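Side-chain contacts in molybdopterin-guanine dinucleotide biosynthesis protein A (MobA) (Archaeoglobus fulgidus, PDB 3NGW), which probably binds GTP and acts as a nucleotidyltransferase in the biosynthesis of the molybdenum cofactor: residues 88-91 against 92-95; 101-104 against 105-109; 134-137 against 138-141. All coordinates share one frame; numbering follows the deposited sequence.

Contact 1 of 3, residues 88-91 against 92-95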
loop_
_atom_site.group_PDB
_atom_site.type_symbol
_atom_site.label_atom_id
_atom_site.label_comp_id
_atom_site.label_asym_id
_atom_site.label_seq_id
_atom_site.Cartn_x
_atom_site.Cartn_y
_atom_site.Cartn_z
ATOM N N VAL A 88 3.185 3.986 1.646
ATOM C CA VAL A 88 2.719 2.694 1.161
ATOM C C VAL A 88 1.255 2.782 0.771
ATOM O O VAL A 88 0.472 3.489 1.395
ATOM C CB VAL A 88 2.900 1.596 2.239
ATOM C CG1 VAL A 88 2.346 0.266 1.742
ATOM C CG2 VAL A 88 4.377 1.451 2.584
ATOM N N ALA A 89 0.901 2.074 -0.286
ATOM C CA ALA A 89 -0.465 2.056 -0.754
ATOM C C ALA A 89 -0.698 0.651 -1.280
ATOM O O ALA A 89 0.092 0.134 -2.068
ATOM C CB ALA A 89 -0.659 3.073 -1.852
ATOM N N ALA A 90 -1.768 0.016 -0.825
ATOM C CA ALA A 90 -2.063 -1.323 -1.286
ATOM C C ALA A 90 -2.913 -1.240 -2.545
ATOM O O ALA A 90 -3.686 -0.296 -2.728
ATOM C CB ALA A 90 -2.783 -2.090 -0.206
ATOM N N ILE A 91 -2.745 -2.224 -3.418
ATOM C CA ILE A 91 -3.498 -2.294 -4.653
ATOM C C ILE A 91 -4.979 -2.460 -4.327
ATOM O O ILE A 91 -5.832 -2.157 -5.153
ATOM C CB ILE A 91 -3.043 -3.497 -5.496
ATOM C CG1 ILE A 91 -3.668 -3.431 -6.884
ATOM C CG2 ILE A 91 -3.455 -4.791 -4.810
ATOM C CD1 ILE A 91 -3.066 -4.417 -7.875
ATOM N N ASP A 92 -5.267 -2.942 -3.119
ATOM C CA ASP A 92 -6.638 -3.160 -2.671
ATOM C C ASP A 92 -7.435 -1.862 -2.628
ATOM O O ASP A 92 -8.664 -1.883 -2.590
ATOM C CB ASP A 92 -6.657 -3.803 -1.281
ATOM C CG ASP A 92 -5.832 -5.078 -1.209
ATOM O OD1 ASP A 92 -4.600 -5.015 -1.429
ATOM O OD2 ASP A 92 -6.411 -6.147 -0.923
HETATM N N MSE A 93 -6.734 -0.735 -2.619
HETATM C CA MSE A 93 -7.374 0.578 -2.599
HETATM C C MSE A 93 -7.080 1.258 -3.944
HETATM O O MSE A 93 -6.082 1.962 -4.085
HETATM C CB MSE A 93 -6.812 1.404 -1.434
HETATM C CG MSE A 93 -7.251 0.905 -0.063
HETATM SE SE MSE A 93 -6.337 1.710 1.452
HETATM C CE MSE A 93 -5.062 0.295 1.830
ATOM N N PRO A 94 -7.944 1.049 -4.948
ATOM C CA PRO A 94 -7.763 1.635 -6.278
ATOM C C PRO A 94 -8.189 3.090 -6.442
ATOM O O PRO A 94 -7.898 3.700 -7.468
ATOM C CB PRO A 94 -8.595 0.722 -7.156
ATOM C CG PRO A 94 -9.780 0.498 -6.284
ATOM C CD PRO A 94 -9.128 0.172 -4.942
ATOM N N PHE A 95 -8.876 3.643 -5.445
ATOM C CA PHE A 95 -9.344 5.022 -5.530
ATOM C C PHE A 95 -8.528 6.011 -4.722
ATOM O O PHE A 95 -8.972 7.136 -4.504
ATOM C CB PHE A 95 -10.803 5.104 -5.088
ATOM C CG PHE A 95 -11.705 4.184 -5.841
ATOM C CD1 PHE A 95 -11.730 4.208 -7.233
ATOM C CD2 PHE A 95 -12.511 3.277 -5.166
ATOM C CE1 PHE A 95 -12.554 3.346 -7.946
ATOM C CE2 PHE A 95 -13.339 2.411 -5.865
ATOM C CZ PHE A 95 -13.358 2.443 -7.261
HETATM O O HOH W 1 -3.539 2.112 -4.070
#
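The methyl of A90, at the end of strand 86-90, turns toward the chain that follows and is met by two side chains: D92 brings OD1 to 3.7 Å from A90 CB, and selenomethionine M93 brings its terminal methyl CE to 3.9 Å from the same CB. D92 and I91 stand at about a right angle to each other. D92 CG stands beside its own backbone N, anti to the carbonyl carbon (chi1 -54°), and OD1 reaches back to 3.6 Å from I91 CG2, while the I91 side chain packs on L28 and V32 of helix 28-36. M93 bends at its selenium, which brings CE back over A90. The backbone makes a type I turn from A90 to M93, closed by M93 N donating to A90 O over 3.1 Å, approaching 54° out of the carbonyl plane. The same oxygen takes a second bond, 2.8 Å from A90 O to a water that also donates to M93 O. The other oxygen of D92, OD2, forms a salt bridge with K18, and the D92 side chain is about 8 Å from that of D184, a calcium-binding residue of this protein. The turn thus sets one acidic group, its OD1 beside apolar carbons and its OD2 paired with a lysine, at a strand end close to a metal site, consistent with a place in the nucleotide-binding cleft of a GT-A-like fold.

Contact 2 of 3, residues 101-104 against 105-109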
loop_
_atom_site.group_PDB
_atom_site.type_symbol
_atom_site.label_atom_id
_atom_site.label_comp_id
_atom_site.label_asym_id
_atom_site.label_seq_id
_atom_site.Cartn_x
_atom_site.Cartn_y
_atom_site.Cartn_z
ATOM N N LEU A 101 -1.821 11.077 -0.445
ATOM C CA LEU A 101 -0.484 10.504 -0.293
ATOM C C LEU A 101 0.569 11.581 -0.128
ATOM O O LEU A 101 1.414 11.510 0.768
ATOM C CB LEU A 101 -0.139 9.622 -1.498
ATOM C CG LEU A 101 -0.700 8.193 -1.456
ATOM C CD1 LEU A 101 -0.464 7.500 -2.782
ATOM C CD2 LEU A 101 -0.029 7.421 -0.327
ATOM N N GLU A 102 0.521 12.579 -1.001
ATOM C CA GLU A 102 1.474 13.676 -0.951
ATOM C C GLU A 102 1.476 14.273 0.462
ATOM O O GLU A 102 2.529 14.512 1.051
ATOM C CB GLU A 102 1.093 14.740 -1.987
ATOM C CG GLU A 102 2.288 15.397 -2.653
ATOM C CD GLU A 102 2.484 14.962 -4.098
ATOM O OE1 GLU A 102 3.655 14.880 -4.540
ATOM O OE2 GLU A 102 1.470 14.723 -4.799
ATOM N N HIS A 103 0.289 14.494 1.013
ATOM C CA HIS A 103 0.183 15.050 2.354
ATOM C C HIS A 103 0.842 14.128 3.383
ATOM O O HIS A 103 1.678 14.568 4.172
ATOM C CB HIS A 103 -1.286 15.271 2.716
ATOM C CG HIS A 103 -1.490 15.907 4.055
ATOM N ND1 HIS A 103 -1.026 17.170 4.361
ATOM C CD2 HIS A 103 -2.099 15.451 5.175
ATOM C CE1 HIS A 103 -1.338 17.461 5.609
ATOM N NE2 HIS A 103 -1.991 16.434 6.127
ATOM N N LEU A 104 0.470 12.847 3.365
ATOM C CA LEU A 104 1.027 11.876 4.301
ATOM C C LEU A 104 2.553 11.850 4.293
ATOM O O LEU A 104 3.180 11.821 5.354
ATOM C CB LEU A 104 0.479 10.474 3.998
ATOM C CG LEU A 104 -1.009 10.268 4.307
ATOM C CD1 LEU A 104 -1.443 8.853 3.948
ATOM C CD2 LEU A 104 -1.253 10.541 5.796
ATOM N N TYR A 105 3.147 11.867 3.101
ATOM C CA TYR A 105 4.601 11.837 2.957
ATOM C C TYR A 105 5.254 13.068 3.563
ATOM O O TYR A 105 6.184 12.968 4.369
ATOM C CB TYR A 105 4.994 11.761 1.485
ATOM C CG TYR A 105 6.446 11.420 1.280
ATOM C CD1 TYR A 105 6.921 10.144 1.561
ATOM C CD2 TYR A 105 7.351 12.373 0.810
ATOM C CE1 TYR A 105 8.261 9.819 1.382
ATOM C CE2 TYR A 105 8.703 12.060 0.625
ATOM C CZ TYR A 105 9.150 10.778 0.914
ATOM O OH TYR A 105 10.476 10.439 0.742
ATOM N N LYS A 106 4.765 14.234 3.159
ATOM C CA LYS A 106 5.294 15.502 3.646
ATOM C C LYS A 106 5.185 15.559 5.165
ATOM O O LYS A 106 6.170 15.811 5.857
ATOM C CB LYS A 106 4.514 16.663 3.017
ATOM C CG LYS A 106 5.110 18.031 3.281
ATOM C CD LYS A 106 4.191 19.139 2.776
ATOM C CE LYS A 106 2.908 19.223 3.611
ATOM N NZ LYS A 106 2.027 20.359 3.195
ATOM N N GLU A 107 3.981 15.315 5.677
ATOM C CA GLU A 107 3.748 15.343 7.113
ATOM C C GLU A 107 4.581 14.292 7.821
ATOM O O GLU A 107 5.086 14.522 8.920
ATOM C CB GLU A 107 2.269 15.113 7.425
ATOM C CG GLU A 107 1.398 16.346 7.237
ATOM C CD GLU A 107 1.839 17.505 8.119
ATOM O OE1 GLU A 107 1.822 17.357 9.358
ATOM O OE2 GLU A 107 2.205 18.563 7.566
ATOM N N GLY A 108 4.724 13.137 7.185
ATOM C CA GLY A 108 5.499 12.071 7.781
ATOM C C GLY A 108 6.955 12.460 7.908
ATOM O O GLY A 108 7.553 12.298 8.974
ATOM N N GLU A 109 7.523 12.971 6.819
ATOM C CA GLU A 109 8.926 13.382 6.792
ATOM C C GLU A 109 9.227 14.476 7.812
ATOM O O GLU A 109 10.182 14.369 8.575
ATOM C CB GLU A 109 9.319 13.878 5.394
ATOM C CG GLU A 109 9.447 12.792 4.334
ATOM C CD GLU A 109 10.829 12.139 4.288
ATOM O OE1 GLU A 109 11.788 12.780 3.802
ATOM O OE2 GLU A 109 10.966 10.980 4.736
#
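E107 lies one helical turn after H103, and its side chain runs up against the imidazole. Its CB begins near the backbone, 3.4 Å from H103 O, the oxygen that also accepts the E107 N-H over 2.9 Å in a nearly straight helical bond. CG, held beside the backbone N (chi1 -79°), comes next and does most of the touching: E107 CG is 3.4 Å from H103 CE1 and lies over one face of the ring, 3.7 Å from its centroid and shifted toward the rim, a CH-pi contact. The chain then bends at chi2, and CD passes 4.0 Å from H103 CE1; the carboxylate plane lies 20° from that of the ring. At the tip, OE2 forms a salt bridge with K110, further along the same helix. H103 NE2 is hydrogen-bonded to Y161 OH, and the ring also meets F169, fixing its turn from beyond the helix. On another side, L104 packs on L116 and P118 of strand 115-119, and Y105 and L101 on V87 of strand 86-90. This is an i to i+4 pairing on helix 98-111, one of the helices that pack on the central mixed sheet of an alpha/beta nucleotidyltransferase domain.

Contact 3 of 3, residues 134-137 against 138-141; sequences AADE and LERA. With CA (calcium ion), chain B.
E137 and R140 meet three residues apart on one helix, joined by a salt bridge of 2.7 Å between E137 OE1 and R140 NH1. The two chains reach this point differently. E137 leaves its backbone by an unusual first torsion (chi1 -138°) and folds at chi2, so the acid curls back toward the helix; R140 keeps CG beside its own backbone N and stays extended to NE, after which chi4 (87°) swings the guanidinium across the chain. Carboxylate and guanidinium planes end 20° apart, and R140 NH1 also lies 3.5 Å from D136 CB. A glutamine in place of E137 would probably leave the R140 guanidinium without its charged mate and freer to turn. Helix 135-143, which carries all this, follows strand 129-130 of the central sheet and lies against helix 72-83 through A135, L138 and E139; L138 and A141 also touch P152 of helix 150-154. L138 CG sits 3.3 Å from A134 O, whose bond to L138 N is weak, whereas E139 N and R140 N bond A135 O and D136 O firmly. D136 OD2 binds a calcium ion at 2.8 Å, which also holds three waters; all three donate to D136 OD1, two of them weakly. D136 OD1 and E139 OE1 come within 4.4 Å of each other, a pairing of like charges that R81 on helix 72-83 probably eases by bridging to both.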
loop_
_atom_site.group_PDB
_atom_site.type_symbol
_atom_site.label_atom_id
_atom_site.label_comp_id
_atom_site.label_asym_id
_atom_site.label_seq_id
_atom_site.Cartn_x
_atom_site.Cartn_y
_atom_site.Cartn_z
ATOM N N ALA A 134 12.134 2.554 10.582
ATOM C CA ALA A 134 11.134 1.576 10.989
ATOM C C ALA A 134 11.419 0.177 10.436
ATOM O O ALA A 134 10.814 -0.797 10.868
ATOM C CB ALA A 134 9.765 2.035 10.522
ATOM N N ALA A 135 12.346 0.080 9.488
ATOM C CA ALA A 135 12.674 -1.199 8.859
ATOM C C ALA A 135 13.176 -2.331 9.765
ATOM O O ALA A 135 12.824 -3.489 9.547
ATOM C CB ALA A 135 13.671 -0.978 7.728
ATOM N N ASP A 136 13.996 -2.015 10.761
ATOM C CA ASP A 136 14.517 -3.051 11.640
ATOM C C ASP A 136 13.436 -3.774 12.418
ATOM O O ASP A 136 13.435 -4.998 12.489
ATOM C CB ASP A 136 15.535 -2.473 12.627
ATOM C CG ASP A 136 16.800 -2.003 11.951
ATOM O OD1 ASP A 136 17.275 -2.701 11.030
ATOM O OD2 ASP A 136 17.327 -0.937 12.344
ATOM N N GLU A 137 12.526 -3.015 13.013
ATOM C CA GLU A 137 11.451 -3.614 13.787
ATOM C C GLU A 137 10.540 -4.461 12.890
ATOM O O GLU A 137 10.033 -5.505 13.312
ATOM C CB GLU A 137 10.646 -2.529 14.505
ATOM C CG GLU A 137 10.277 -2.906 15.927
ATOM C CD GLU A 137 11.469 -3.423 16.722
ATOM O OE1 GLU A 137 12.474 -2.682 16.856
ATOM O OE2 GLU A 137 11.399 -4.576 17.204
ATOM N N LEU A 138 10.343 -4.016 11.651
ATOM C CA LEU A 138 9.513 -4.754 10.704
ATOM C C LEU A 138 10.210 -6.043 10.304
ATOM O O LEU A 138 9.575 -7.087 10.174
ATOM C CB LEU A 138 9.231 -3.913 9.451
ATOM C CG LEU A 138 8.348 -2.672 9.636
ATOM C CD1 LEU A 138 8.090 -2.009 8.285
ATOM C CD2 LEU A 138 7.028 -3.082 10.269
ATOM N N GLU A 139 11.521 -5.971 10.112
ATOM C CA GLU A 139 12.287 -7.144 9.718
ATOM C C GLU A 139 12.355 -8.172 10.837
ATOM O O GLU A 139 12.320 -9.371 10.577
ATOM C CB GLU A 139 13.695 -6.744 9.309
ATOM C CG GLU A 139 14.566 -7.916 8.949
ATOM C CD GLU A 139 15.877 -7.470 8.364
ATOM O OE1 GLU A 139 16.455 -6.489 8.879
ATOM O OE2 GLU A 139 16.343 -8.102 7.393
ATOM N N ARG A 140 12.462 -7.704 12.077
ATOM C CA ARG A 140 12.514 -8.622 13.207
ATOM C C ARG A 140 11.205 -9.399 13.243
ATOM O O ARG A 140 11.197 -10.611 13.465
ATOM C CB ARG A 140 12.706 -7.867 14.525
ATOM C CG ARG A 140 14.077 -7.243 14.670
ATOM C CD ARG A 140 14.323 -6.745 16.086
ATOM N NE ARG A 140 15.537 -5.929 16.145
ATOM C CZ ARG A 140 15.574 -4.619 15.912
ATOM N NH1 ARG A 140 14.460 -3.963 15.615
ATOM N NH2 ARG A 140 16.730 -3.968 15.949
ATOM N N ALA A 141 10.102 -8.698 12.992
ATOM C CA ALA A 141 8.781 -9.320 12.990
ATOM C C ALA A 141 8.681 -10.411 11.926
ATOM O O ALA A 141 8.101 -11.475 12.159
ATOM C CB ALA A 141 7.711 -8.261 12.758
HETATM CA CA CA B . 19.807 -1.238 11.057
HETATM O O HOH W 2 18.071 -0.168 9.039
HETATM O O HOH W 3 20.341 -3.899 11.645
HETATM O O HOH W 4 19.609 -2.449 8.776
#

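The three contacts come in series along the chain, all within the MobA-like NTP transferase domain. Contact 1 leaves the end of strand 86-90, a strand inside the mixed sheet, and contact 2 lies on helix 98-111, the next helix; their centres are about 16 Å apart and nearest atoms about 4 Å. Contact 3, on helix 135-143, is about 22 Å between centres from contact 1 and about 21 Å from contact 2. The loop of contact 1 is nearest the middle of the chain and lies near the D184 metal site, whereas the two helical contacts lie farther out, consistent with contact 1 being the one near the nucleotide-binding cleft; contact 3 holds a calcium ion of its own.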